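Local coordinates for putative ABC transporter subunit, substrate-binding component (Rhodopseudomonas palustris, PDB 4EVQ), which binds 4-hydroxybenzoate as the solute-binding component of an ABC transporter and so probably delivers benzoate derivatives for uptake, at residues Ala35-Leu40 / Phe58-Asp63; Pro108-Asn113 / Ala319-Ala324; Ile147-Lys152 / Pro234-Gly239; Lys184-Ala189 / Gln196-Glu201; Leu241-Glu246 / Thr258-Val263. One frame throughout, in Å; residues are numbered along the deposited sequence. Where two conformers were deposited one is given.

Contact 1: residues Ala35-Leu40 / Phe58-Asp63; sequences AITRGL and FVKVDD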
# COMPACT_ATOMS: atom_id res chain seq x y z
N ALA A 35 -7.23 7.20 -5.50
CA ALA A 35 -6.04 6.90 -6.30
C ALA A 35 -6.03 5.47 -6.85
O ALA A 35 -5.67 5.25 -8.00
CB ALA A 35 -4.80 7.16 -5.46
N ILE A 36 -6.41 4.52 -6.01
CA ILE A 36 -6.45 3.11 -6.44
C ILE A 36 -7.47 2.94 -7.55
O ILE A 36 -7.22 2.24 -8.55
CB ILE A 36 -6.77 2.19 -5.24
CG1 ILE A 36 -5.57 2.20 -4.25
CG2 ILE A 36 -7.08 0.78 -5.70
CD1 ILE A 36 -5.93 1.64 -2.91
N THR A 37 -8.65 3.53 -7.36
CA THR A 37 -9.69 3.41 -8.37
C THR A 37 -9.26 4.05 -9.71
O THR A 37 -9.48 3.47 -10.80
CB THR A 37 -10.98 4.07 -7.86
OG1 THR A 37 -11.39 3.43 -6.64
CG2 THR A 37 -12.12 3.95 -8.86
N ARG A 38 -8.58 5.19 -9.61
CA ARG A 38 -8.05 5.85 -10.81
C ARG A 38 -7.03 4.99 -11.53
O ARG A 38 -7.06 4.87 -12.76
CB ARG A 38 -7.44 7.22 -10.47
CG ARG A 38 -8.45 8.33 -10.17
CD ARG A 38 -7.72 9.56 -9.68
NE ARG A 38 -8.61 10.69 -9.62
CZ ARG A 38 -8.22 11.92 -9.30
NH1 ARG A 38 -6.98 12.16 -8.88
NH2 ARG A 38 -9.12 12.93 -9.37
N GLY A 39 -6.11 4.41 -10.78
CA GLY A 39 -5.14 3.52 -11.40
C GLY A 39 -5.79 2.35 -12.15
O GLY A 39 -5.41 2.01 -13.27
N LEU A 40 -6.77 1.73 -11.51
CA LEU A 40 -7.45 0.59 -12.11
C LEU A 40 -8.28 1.01 -13.33
O LEU A 40 -8.26 0.34 -14.38
CB LEU A 40 -8.31 -0.06 -11.04
CG LEU A 40 -9.12 -1.27 -11.46
CD1 LEU A 40 -8.26 -2.36 -12.07
CD2 LEU A 40 -9.82 -1.75 -10.22
N PHE A 58 -17.58 -1.82 -12.70
CA PHE A 58 -17.08 -1.70 -11.33
C PHE A 58 -18.24 -1.43 -10.39
O PHE A 58 -19.01 -0.48 -10.59
CB PHE A 58 -16.04 -0.58 -11.19
CG PHE A 58 -14.71 -0.90 -11.84
CD1 PHE A 58 -13.89 -1.89 -11.33
CD2 PHE A 58 -14.27 -0.18 -12.93
CE1 PHE A 58 -12.68 -2.18 -11.92
CE2 PHE A 58 -13.04 -0.48 -13.53
CZ PHE A 58 -12.25 -1.46 -13.01
N VAL A 59 -18.37 -2.26 -9.38
CA VAL A 59 -19.37 -2.09 -8.36
C VAL A 59 -18.63 -1.55 -7.15
O VAL A 59 -17.92 -2.30 -6.47
CB VAL A 59 -20.07 -3.41 -8.03
CG1 VAL A 59 -21.11 -3.18 -6.99
CG2 VAL A 59 -20.65 -4.02 -9.33
N LYS A 60 -18.80 -0.27 -6.86
CA LYS A 60 -17.96 0.40 -5.87
C LYS A 60 -18.66 0.51 -4.52
O LYS A 60 -19.68 1.20 -4.40
CB LYS A 60 -17.61 1.78 -6.40
CG LYS A 60 -16.91 1.77 -7.75
CD LYS A 60 -16.69 3.16 -8.30
CE LYS A 60 -15.86 3.11 -9.56
NZ LYS A 60 -15.64 4.48 -10.11
N VAL A 61 -18.12 -0.14 -3.50
CA VAL A 61 -18.71 -0.19 -2.18
C VAL A 61 -17.76 0.52 -1.24
O VAL A 61 -16.57 0.18 -1.15
CB VAL A 61 -18.96 -1.64 -1.73
CG1 VAL A 61 -19.45 -1.73 -0.30
CG2 VAL A 61 -19.95 -2.33 -2.71
N ASP A 62 -18.26 1.53 -0.55
CA ASP A 62 -17.51 2.29 0.39
C ASP A 62 -17.37 1.59 1.72
O ASP A 62 -18.35 1.42 2.44
CB ASP A 62 -18.24 3.60 0.63
CG ASP A 62 -17.48 4.55 1.56
OD1 ASP A 62 -16.27 4.33 1.86
OD2 ASP A 62 -18.10 5.55 1.96
N ASP A 63 -16.13 1.19 2.06
CA ASP A 63 -15.90 0.48 3.31
C ASP A 63 -15.73 1.39 4.52
O ASP A 63 -15.70 0.92 5.65
CB ASP A 63 -14.71 -0.48 3.20
CG ASP A 63 -13.33 0.22 3.28
OD1 ASP A 63 -13.21 1.42 3.36
OD2 ASP A 63 -12.31 -0.48 3.30
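Within the N-terminal lobe of this periplasmic binding protein, L40 on helix 30-46 and F58 on strand 54-62 meet where the helix packs against its sheet. Both residues point at one another, and the isobutyl group of L40 lies slantwise against the outer end of the phenyl ring. In the L40 conformer described, one of two, CD2 comes to 3.4 Å from F58 CE1, while the branch point CG lies 3.5 Å from F58 CZ. L40 has CG anti to the backbone N (chi1 179°), which carries the methyl fork off the helix toward the strand. Strand 17-23, helix 30-46 and strand 54-62 form a beta-alpha-beta crossover in which the two strands are parallel neighbours, joined by backbone hydrogen bonds such as those of V59 and V61 with L21. L21 of strand 17-23 touches both L40 and F58 and thus adds a third apolar side to their meeting. With an alanine in place of F58 the ring would be gone, and L40 would probably face a gap between helix and sheet. One helical turn earlier T37 meets K60, again at a slant. The lysine chain runs out extended beyond CG, in the conformer given, and passes T37 CG2 with its last two atoms, CE at 3.9 Å and NZ at 3.8 Å. The contact is with the methyl; the ammonium group has its polar partner in E41, a salt bridge. T37 OG1 is turned to the backbone N side (chi1 -59°) and hydrogen-bonds the carbonyl of G33 as well as the hydroxyl of Y25.

Contact 2: residues Pro108-Asn113 / Ala319-Ala324; sequences PTIVPN and AAMAAA. With PHB (p-hydroxybenzoic acid), chain H.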
# COMPACT_ATOMS: atom_id res chain seq x y z
N PRO A 108 -11.92 -14.78 -7.15
CA PRO A 108 -10.59 -14.14 -7.33
C PRO A 108 -10.58 -12.82 -6.61
O PRO A 108 -11.48 -11.99 -6.76
CB PRO A 108 -10.51 -13.94 -8.84
CG PRO A 108 -11.41 -15.09 -9.42
CD PRO A 108 -12.56 -15.12 -8.44
N THR A 109 -9.55 -12.64 -5.78
CA THR A 109 -9.45 -11.51 -4.84
C THR A 109 -8.08 -10.87 -4.94
O THR A 109 -7.07 -11.55 -4.77
CB THR A 109 -9.71 -12.00 -3.42
OG1 THR A 109 -11.01 -12.56 -3.35
CG2 THR A 109 -9.60 -10.87 -2.40
N ILE A 110 -8.05 -9.57 -5.16
CA ILE A 110 -6.81 -8.82 -5.22
C ILE A 110 -6.85 -7.68 -4.19
O ILE A 110 -7.75 -6.87 -4.20
CB ILE A 110 -6.56 -8.25 -6.65
CG1 ILE A 110 -6.68 -9.36 -7.70
CG2 ILE A 110 -5.26 -7.47 -6.70
CD1 ILE A 110 -6.76 -8.81 -9.12
N VAL A 111 -5.86 -7.67 -3.32
CA VAL A 111 -5.69 -6.62 -2.30
C VAL A 111 -4.77 -5.57 -2.88
O VAL A 111 -3.60 -5.85 -3.12
CB VAL A 111 -5.13 -7.21 -1.03
CG1 VAL A 111 -4.88 -6.12 0.02
CG2 VAL A 111 -6.03 -8.27 -0.47
N PRO A 112 -5.26 -4.34 -3.06
CA PRO A 112 -4.49 -3.32 -3.79
C PRO A 112 -3.81 -2.31 -2.84
O PRO A 112 -3.31 -1.30 -3.31
CB PRO A 112 -5.57 -2.62 -4.62
CG PRO A 112 -6.71 -2.58 -3.71
CD PRO A 112 -6.65 -3.89 -2.94
N ASN A 113 -3.91 -2.53 -1.55
CA ASN A 113 -3.12 -1.72 -0.63
C ASN A 113 -2.87 -2.38 0.73
O ASN A 113 -1.71 -2.56 1.13
CB ASN A 113 -3.74 -0.34 -0.32
CG ASN A 113 -2.80 0.49 0.54
OD1 ASN A 113 -1.75 0.92 0.07
ND2 ASN A 113 -3.13 0.61 1.84
N ALA A 319 -4.83 -19.46 -10.93
CA ALA A 319 -3.49 -20.04 -11.12
C ALA A 319 -2.67 -19.15 -12.08
O ALA A 319 -1.46 -18.99 -11.95
CB ALA A 319 -3.60 -21.47 -11.66
N ALA A 320 -3.34 -18.59 -13.07
CA ALA A 320 -2.67 -17.72 -14.00
C ALA A 320 -2.17 -16.44 -13.33
O ALA A 320 -1.08 -15.96 -13.65
CB ALA A 320 -3.56 -17.41 -15.18
N MSE A 321 -2.96 -15.89 -12.42
CA MSE A 321 -2.51 -14.72 -11.68
C MSE A 321 -1.31 -15.07 -10.82
O MSE A 321 -0.38 -14.27 -10.68
CB MSE A 321 -3.66 -14.17 -10.87
CG MSE A 321 -4.73 -13.59 -11.76
SE MSE A 321 -5.91 -12.25 -10.97
CE MSE A 321 -6.68 -13.38 -9.63
N ALA A 322 -1.31 -16.24 -10.20
CA ALA A 322 -0.19 -16.60 -9.35
C ALA A 322 1.13 -16.64 -10.10
O ALA A 322 2.19 -16.27 -9.54
CB ALA A 322 -0.46 -17.94 -8.68
N ALA A 323 1.07 -17.04 -11.36
CA ALA A 323 2.25 -17.18 -12.21
C ALA A 323 2.54 -15.93 -13.02
O ALA A 323 3.50 -15.90 -13.79
CB ALA A 323 2.03 -18.37 -13.14
N ALA A 324 1.75 -14.89 -12.83
CA ALA A 324 1.89 -13.73 -13.69
C ALA A 324 3.18 -12.96 -13.46
O ALA A 324 3.71 -12.87 -12.33
CB ALA A 324 0.69 -12.82 -13.56
C1' PHB H . -3.19 -0.25 5.95
O1' PHB H . -4.09 -0.10 6.81
O2' PHB H . -2.73 -1.41 5.62
C1 PHB H . -2.58 0.90 5.24
C2 PHB H . -3.31 2.08 5.12
C3 PHB H . -2.74 3.17 4.48
C4 PHB H . -1.48 3.07 3.98
C5 PHB H . -0.75 1.90 4.07
C6 PHB H . -1.32 0.84 4.71
O4 PHB H . -0.91 4.12 3.35
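The flat carboxamide of N113 stands over one face of the p-hydroxybenzoate ring, while at the other end of segment 108-113 CB of the puckered P108 ring is touched by CE of M321. P108 CB and M321 CE are 4.0 Å apart. At the ligand, the amide plane is turned nearly perpendicular to the aromatic ring, and ND2 sits above the middle of the face, 3.4 Å from PHB C6 and 3.5 Å from PHB C1. Two bonds fix the rotation of that amide: ND2 is hydrogen-bonded to the carbonyl O of V90, and OD1 accepts from NE2 of Q292. The polar ends of the ligand reach other residues, among them Y161, S92, S215 and G115.

Strand 109-111 belongs to the sheet of the N-terminal lobe, between strands 85-88 and 128-130, and N113 follows its C-terminal end, where the pocket opens. Helix 314-322 comes from far along the chain, after the excursion through the other lobe, as expected of a type I periplasmic binding protein. M321, a selenomethionine introduced in place of methionine, is the helix residue that reaches across. Its chain runs out through SE and then bends (chi3 -62°), so that CE turns to the proline while SE passes I110 CD1 at 4.0 Å. The two side chains slant across each other, and it is the far end of I110, not its root, that comes close. I110 also packs on A296 of helix 288-306, and P108 on L317 of helix 314-322.

Contact 3: residues Ile147-Lys152 / Pro234-Gly239; sequences IKAGLK and PLWGPG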
# COMPACT_ATOMS: atom_id res chain seq x y z
N ILE A 147 19.42 2.20 10.11
CA ILE A 147 20.68 1.71 10.69
C ILE A 147 21.81 2.02 9.72
O ILE A 147 22.88 2.49 10.14
CB ILE A 147 20.55 0.23 11.00
CG1 ILE A 147 19.58 -0.03 12.18
CG2 ILE A 147 21.97 -0.38 11.28
CD1 ILE A 147 19.99 0.56 13.52
N LYS A 148 21.60 1.76 8.43
CA LYS A 148 22.67 1.99 7.45
C LYS A 148 23.05 3.47 7.42
O LYS A 148 24.24 3.82 7.19
CB LYS A 148 22.19 1.48 6.09
CG LYS A 148 23.17 1.54 4.93
CD LYS A 148 22.57 0.98 3.63
CE LYS A 148 23.61 1.05 2.50
NZ LYS A 148 23.07 0.62 1.19
N ALA A 149 22.10 4.35 7.72
CA ALA A 149 22.33 5.79 7.78
C ALA A 149 23.04 6.23 9.08
O ALA A 149 23.33 7.40 9.24
CB ALA A 149 21.01 6.59 7.61
N GLY A 150 23.27 5.31 10.01
CA GLY A 150 23.97 5.64 11.24
C GLY A 150 23.11 6.10 12.41
O GLY A 150 23.63 6.55 13.42
N LEU A 151 21.80 5.94 12.29
CA LEU A 151 20.89 6.29 13.37
C LEU A 151 20.83 5.22 14.44
O LEU A 151 20.99 4.03 14.16
CB LEU A 151 19.50 6.50 12.77
CG LEU A 151 19.47 7.68 11.81
CD1 LEU A 151 18.22 7.62 11.00
CD2 LEU A 151 19.59 9.05 12.50
N LYS A 152 20.58 5.63 15.68
CA LYS A 152 20.78 4.77 16.83
C LYS A 152 19.70 4.83 17.90
O LYS A 152 19.68 4.00 18.80
CB LYS A 152 22.15 5.12 17.53
CG LYS A 152 23.43 5.09 16.66
CD LYS A 152 24.68 5.06 17.55
CE LYS A 152 24.62 6.09 18.69
NZ LYS A 152 25.78 5.99 19.67
N PRO A 234 15.60 14.29 12.51
CA PRO A 234 15.13 13.85 11.19
C PRO A 234 13.97 12.88 11.28
O PRO A 234 13.93 11.97 12.09
CB PRO A 234 16.32 13.14 10.60
CG PRO A 234 17.15 12.73 11.74
CD PRO A 234 16.95 13.78 12.81
N LEU A 235 13.02 13.14 10.39
CA LEU A 235 11.80 12.34 10.22
C LEU A 235 11.98 11.34 9.09
O LEU A 235 12.38 11.67 7.98
CB LEU A 235 10.64 13.28 9.97
CG LEU A 235 9.26 12.61 9.74
CD1 LEU A 235 8.88 11.79 10.97
CD2 LEU A 235 8.22 13.64 9.47
N TRP A 236 11.60 10.12 9.43
CA TRP A 236 11.59 8.98 8.53
C TRP A 236 10.26 8.25 8.61
O TRP A 236 9.55 8.33 9.59
CB TRP A 236 12.64 7.99 9.00
CG TRP A 236 14.08 8.29 8.69
CD1 TRP A 236 14.87 9.23 9.29
CD2 TRP A 236 14.87 7.64 7.72
NE1 TRP A 236 16.14 9.19 8.73
CE2 TRP A 236 16.17 8.23 7.77
CE3 TRP A 236 14.63 6.62 6.80
CZ2 TRP A 236 17.20 7.81 6.95
CZ3 TRP A 236 15.67 6.22 5.98
CH2 TRP A 236 16.95 6.79 6.09
N GLY A 237 9.95 7.48 7.56
CA GLY A 237 8.83 6.56 7.64
C GLY A 237 8.77 5.71 6.40
O GLY A 237 9.49 5.93 5.45
N PRO A 238 7.88 4.73 6.41
CA PRO A 238 7.50 4.13 5.13
C PRO A 238 6.93 5.21 4.23
O PRO A 238 6.40 6.20 4.69
CB PRO A 238 6.43 3.11 5.54
CG PRO A 238 5.75 3.77 6.75
CD PRO A 238 6.90 4.46 7.48
N GLY A 239 7.01 5.04 2.92
CA GLY A 239 6.67 6.10 2.01
C GLY A 239 5.24 6.56 1.94
O GLY A 239 4.98 7.60 1.34
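L151, just beyond the C-terminal end of helix 135-148, reaches across to the indole of W236 on strand 235-238. The turn that sends it there is a Schellman motif. G150 takes positive phi (90°), and its N bonds back to the carbonyl O of I147 at 2.8 Å. At these backbone angles a side chain on G150 would press on the carbonyl O of A149, which accounts for the glycine.

From CB, the L151 side chain leaves with CG on the backbone N side, anti to the carbonyl carbon (chi1 -64°), and heads for the strand. At CG it forks. CD1 takes the indole, lying 3.5 Å from W236 NE1 and 3.9 Å from W236 CE2, and it approaches obliquely, with W236 CD1 and CZ2 also near the same methyl. CD2 goes to the proline ring, a looser contact of 4.5 Å with P234 CG. One leucine therefore spans P234, just before the strand, and W236 on it, both pointing toward the helix end.

Strand 235-238 is an inner strand of the second lobe's sheet, parallel to both 209-213 and 257-260, and the helix end covers its N-terminal half. Further up helix 135-148, A145 and M146 also pack on W236. Past the turn, K152 N is hydrogen-bonded to OD2 of D208, which ties the chain leaving the helix to the residue just before strand 209-213. The six-membered end of the indole is met by A149, whose CB stands 4.1 Å from W236 CZ2.

Contact 4: residues Lys184-Ala189 / Gln196-Glu201; sequences KDITIA and QSALAE. With SO4 (sulfate ion), chain E.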
# COMPACT_ATOMS: atom_id res chain seq x y z
N LYS A 184 10.83 4.75 22.69
CA LYS A 184 9.41 4.89 22.96
C LYS A 184 8.63 4.62 21.69
O LYS A 184 9.06 5.00 20.63
CB LYS A 184 9.09 6.30 23.45
CG LYS A 184 7.73 6.46 24.12
CD LYS A 184 7.69 5.85 25.48
CE LYS A 184 8.57 6.60 26.45
NZ LYS A 184 8.49 6.03 27.84
N ASP A 185 7.48 3.98 21.85
CA ASP A 185 6.49 3.87 20.78
C ASP A 185 5.26 4.66 21.22
O ASP A 185 4.62 4.29 22.20
CB ASP A 185 6.12 2.41 20.53
CG ASP A 185 7.31 1.57 20.17
OD1 ASP A 185 7.96 1.82 19.16
OD2 ASP A 185 7.62 0.66 20.96
N ILE A 186 4.96 5.71 20.50
CA ILE A 186 3.81 6.55 20.80
C ILE A 186 2.70 6.18 19.79
O ILE A 186 2.95 6.04 18.58
CB ILE A 186 4.16 8.06 20.66
CG1 ILE A 186 5.33 8.44 21.57
CG2 ILE A 186 2.95 8.93 20.91
CD1 ILE A 186 5.89 9.82 21.36
N THR A 187 1.48 6.06 20.30
CA THR A 187 0.35 5.87 19.44
C THR A 187 -0.71 6.94 19.63
O THR A 187 -0.82 7.59 20.70
CB THR A 187 -0.30 4.49 19.51
OG1 THR A 187 -0.88 4.27 20.79
CG2 THR A 187 0.70 3.39 19.17
N ILE A 188 -1.47 7.11 18.58
CA ILE A 188 -2.52 8.08 18.45
C ILE A 188 -3.76 7.27 18.06
O ILE A 188 -3.67 6.37 17.19
CB ILE A 188 -2.12 9.06 17.22
CG1 ILE A 188 -0.79 9.75 17.48
CG2 ILE A 188 -3.16 10.06 16.98
CD1 ILE A 188 -0.80 10.75 18.63
N ALA A 189 -4.95 7.54 18.62
CA ALA A 189 -6.14 6.81 18.19
C ALA A 189 -6.44 7.08 16.71
O ALA A 189 -6.30 8.20 16.26
CB ALA A 189 -7.33 7.33 19.01
N GLN A 196 0.30 17.45 18.68
CA GLN A 196 1.25 18.30 19.40
C GLN A 196 1.80 17.66 20.67
O GLN A 196 2.98 17.79 20.96
CB GLN A 196 0.62 19.66 19.72
CG GLN A 196 0.46 20.56 18.51
CD GLN A 196 -0.00 21.94 18.91
OE1 GLN A 196 0.01 22.29 20.10
NE2 GLN A 196 -0.41 22.74 17.93
N SER A 197 0.97 16.96 21.43
CA SER A 197 1.49 16.35 22.63
C SER A 197 2.51 15.24 22.30
O SER A 197 3.46 15.05 23.05
CB SER A 197 0.37 15.89 23.56
OG SER A 197 -0.42 14.90 22.94
N ALA A 198 2.29 14.49 21.22
CA ALA A 198 3.28 13.52 20.82
C ALA A 198 4.59 14.17 20.42
O ALA A 198 5.65 13.66 20.73
CB ALA A 198 2.74 12.68 19.65
N LEU A 199 4.52 15.31 19.75
CA LEU A 199 5.71 16.06 19.38
C LEU A 199 6.46 16.60 20.61
O LEU A 199 7.69 16.54 20.64
CB LEU A 199 5.35 17.17 18.42
CG LEU A 199 4.79 16.67 17.08
CD1 LEU A 199 4.24 17.83 16.28
CD2 LEU A 199 5.75 15.88 16.27
N ALA A 200 5.73 17.05 21.63
CA ALA A 200 6.38 17.49 22.86
C ALA A 200 7.05 16.33 23.56
O ALA A 200 8.15 16.45 24.08
CB ALA A 200 5.35 18.13 23.79
N GLU A 201 6.42 15.15 23.53
CA GLU A 201 7.04 13.97 24.12
C GLU A 201 8.29 13.57 23.36
O GLU A 201 9.32 13.28 23.95
CB GLU A 201 6.05 12.79 24.20
CG GLU A 201 6.61 11.63 25.00
CD GLU A 201 5.71 10.44 25.10
OE1 GLU A 201 4.54 10.51 24.68
OE2 GLU A 201 6.18 9.42 25.67
S SO4 E . 5.17 4.85 28.98
O1 SO4 E . 3.70 4.82 28.97
O2 SO4 E . 5.57 6.14 28.39
O3 SO4 E . 5.74 3.72 28.26
O4 SO4 E . 5.65 4.78 30.37
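I186 on strand 181-188 and E201 on helix 196-205 come from opposite directions, and K184 crosses the glutamate at about a right angle. E201 runs out extended, CG anti to the backbone N (chi1 -171°), and brings its carboxylate over the strand. Beneath the flat side of that carboxylate lies the delta methyl of I186, with CD1 3.6 Å from E201 OE1. The other oxygen turns to the lysine, whose CG is 3.7 Å from E201 OE2.

K184 bends at chi2 (73°) and again at chi3, a fold that swings its amine past the carboxylate. K184 NZ is 4.6 Å from E201 OE2, so the opposite charges are near without forming a salt bridge. The amine donates a hydrogen bond of 3.0 Å to O2 of a sulfate, probably from the crystallisation liquor. An alanine in place of E201 would probably uncover I186 CD1 and take from K184 the negative charge beside it.

Deeper in, A198 faces the strand and receives two isoleucines: I186 CG2 lies 4.0 Å from A198 CB, and I188 CD1 comes to 4.2 Å from the same CB. The segments' nearest CA atoms are those of A198 and I186, 7.0 Å apart.

Segments 184-188 and 196-201 run antiparallel, their axes at 172° and 9.7 Å apart at closest approach, as in the first half of a beta-alpha-beta crossover. Strand 181-188 is the outermost of its sheet and bonds to strand 153-159, beyond which lies strand 209-213, the one the helix leads to. On the helix's other side L199 packs against helix 217-228.

Contact 5: residues Leu241-Glu246 / Thr258-Val263; sequences LTDGVE and TVLHYV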
# COMPACT_ATOMS: atom_id res chain seq x y z
N LEU A 241 3.94 7.91 4.27
CA LEU A 241 3.98 9.15 5.07
C LEU A 241 3.99 10.36 4.15
O LEU A 241 3.49 11.39 4.53
CB LEU A 241 5.24 9.11 5.91
CG LEU A 241 5.48 10.32 6.81
CD1 LEU A 241 4.37 10.46 7.84
CD2 LEU A 241 6.85 10.21 7.49
N THR A 242 4.58 10.26 2.95
CA THR A 242 4.66 11.39 2.04
C THR A 242 3.88 11.26 0.75
O THR A 242 3.59 12.27 0.09
CB THR A 242 6.14 11.74 1.73
OG1 THR A 242 6.80 10.63 1.10
CG2 THR A 242 6.90 12.06 3.00
N ASP A 243 3.56 10.03 0.34
CA ASP A 243 2.93 9.89 -0.96
C ASP A 243 1.54 10.53 -1.03
O ASP A 243 0.69 10.28 -0.20
CB ASP A 243 2.85 8.41 -1.39
CG ASP A 243 3.97 8.03 -2.35
OD1 ASP A 243 5.15 8.35 -2.06
OD2 ASP A 243 3.68 7.39 -3.41
N GLY A 244 1.36 11.38 -2.03
CA GLY A 244 0.12 12.08 -2.25
C GLY A 244 -0.02 13.42 -1.59
O GLY A 244 -0.98 14.12 -1.88
N VAL A 245 0.90 13.77 -0.68
CA VAL A 245 0.79 15.00 0.11
C VAL A 245 1.98 15.89 -0.09
O VAL A 245 2.09 16.91 0.60
CB VAL A 245 0.55 14.72 1.60
CG1 VAL A 245 -0.80 13.96 1.80
CG2 VAL A 245 1.70 14.02 2.27
N GLU A 246 2.84 15.59 -1.04
CA GLU A 246 4.11 16.31 -1.24
C GLU A 246 3.92 17.75 -1.60
O GLU A 246 4.61 18.62 -1.03
CB GLU A 246 4.93 15.63 -2.35
CG GLU A 246 5.17 14.13 -2.17
CD GLU A 246 4.17 13.27 -2.91
OE1 GLU A 246 3.03 13.70 -3.17
OE2 GLU A 246 4.54 12.12 -3.23
N THR A 258 12.14 8.47 3.31
CA THR A 258 11.21 7.36 3.34
C THR A 258 11.74 6.19 2.54
O THR A 258 12.65 6.32 1.73
CB THR A 258 9.79 7.71 2.82
OG1 THR A 258 9.83 8.07 1.45
CG2 THR A 258 9.13 8.82 3.60
N VAL A 259 11.18 5.02 2.81
CA VAL A 259 11.45 3.83 2.01
C VAL A 259 10.13 3.36 1.40
O VAL A 259 9.12 3.27 2.10
CB VAL A 259 12.10 2.74 2.86
CG1 VAL A 259 12.15 1.43 2.11
CG2 VAL A 259 13.52 3.17 3.28
N LEU A 260 10.14 3.09 0.10
CA LEU A 260 8.92 2.64 -0.57
C LEU A 260 9.31 1.87 -1.82
O LEU A 260 10.33 2.12 -2.44
CB LEU A 260 8.02 3.85 -0.97
CG LEU A 260 6.54 3.53 -1.25
CD1 LEU A 260 5.83 3.03 -0.01
CD2 LEU A 260 5.88 4.81 -1.80
N HIS A 261 8.38 1.03 -2.24
CA HIS A 261 8.46 0.24 -3.46
C HIS A 261 8.15 1.00 -4.74
O HIS A 261 8.11 0.42 -5.81
CB HIS A 261 7.59 -1.01 -3.30
CG HIS A 261 6.21 -0.73 -2.84
ND1 HIS A 261 5.96 -0.25 -1.57
CD2 HIS A 261 5.01 -0.89 -3.44
CE1 HIS A 261 4.66 -0.08 -1.43
NE2 HIS A 261 4.06 -0.47 -2.54
N TYR A 262 7.91 2.30 -4.65
CA TYR A 262 7.71 3.14 -5.83
C TYR A 262 8.32 4.52 -5.60
O TYR A 262 8.32 5.00 -4.48
CB TYR A 262 6.20 3.31 -6.13
CG TYR A 262 5.93 4.15 -7.34
CD1 TYR A 262 6.24 3.70 -8.63
CD2 TYR A 262 5.33 5.41 -7.21
CE1 TYR A 262 6.03 4.49 -9.72
CE2 TYR A 262 5.10 6.20 -8.32
CZ TYR A 262 5.44 5.72 -9.58
OH TYR A 262 5.20 6.54 -10.66
N VAL A 263 8.86 5.10 -6.66
CA VAL A 263 9.28 6.50 -6.67
C VAL A 263 8.87 7.04 -8.03
O VAL A 263 9.01 6.35 -9.02
CB VAL A 263 10.80 6.69 -6.58
CG1 VAL A 263 11.12 8.11 -6.04
CG2 VAL A 263 11.47 5.68 -5.84
O HOH W 1 10.11 10.63 0.78
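T242 and T258 reach toward each other tip to tip between loop 241-246 and strand 257-260. T242 OG1 lies 3.9 Å from T258 CG2, and the two CG2 methyls are 4.0 Å apart. The hydroxyls do not bond directly; a water bridges them, 2.7 Å from T258 OG1 and giving a weak bond of 3.3 Å to T242 OG1. T258 OG1 is also hydrogen-bonded to NE of R348. In both threonines OG1 sits between the backbone N and the carbonyl carbon (chi1 61° in T242), turning the two hydroxyls to the same water.

D243 comes next and meets L260 from the opposite direction. The leucine methyl CD2 approaches the flat side of the carboxylate, 3.6 Å from D243 OD1 and 3.8 Å from D243 OD2. The oxygens are satisfied from other quarters: OD1 by a salt bridge with NH2 of R348, OD2 by the backbone N of V288. These two bonds set the carboxylate's rotation and would partly balance its buried charge. The D243 side chain is about 7 Å from the bound p-hydroxybenzoate.

At G244 phi is positive (91°), and its N makes weak bonds to both carboxylate oxygens of E246, the nearer being E246 OE1 at 3.1 Å. V245 N then turns back to the carbonyl of T242.

The loop leads from strand 235-238 to helix 246-249, within a beta-alpha-beta crossover to the parallel neighbour 257-260. On the far side of 257-260 runs the antiparallel strand 345-351, which carries R348, while V288 of helix 288-306 packs against L260.

Overall arrangement
The five contacts divide between the two lobes of the binding protein. Contacts 1 and 2 share the first sheet and touch, I36 CG2 lying 3.9 Å from P112 CB and I36 CD1 3.9 Å from N113 CB. Contacts 3, 4 and 5 reach the second sheet, where G239 N lies 2.9 Å from V259 O, a probable hydrogen bond joining contacts 3 and 5. Contact 4, on the outermost strand, has its centre 18 Å from that of contact 3 and 38 Å from that of contact 2. The p-hydroxybenzoate is approached from both lobes: N113 of contact 2 touches it, and D243 of contact 5 stands about 7 Å away.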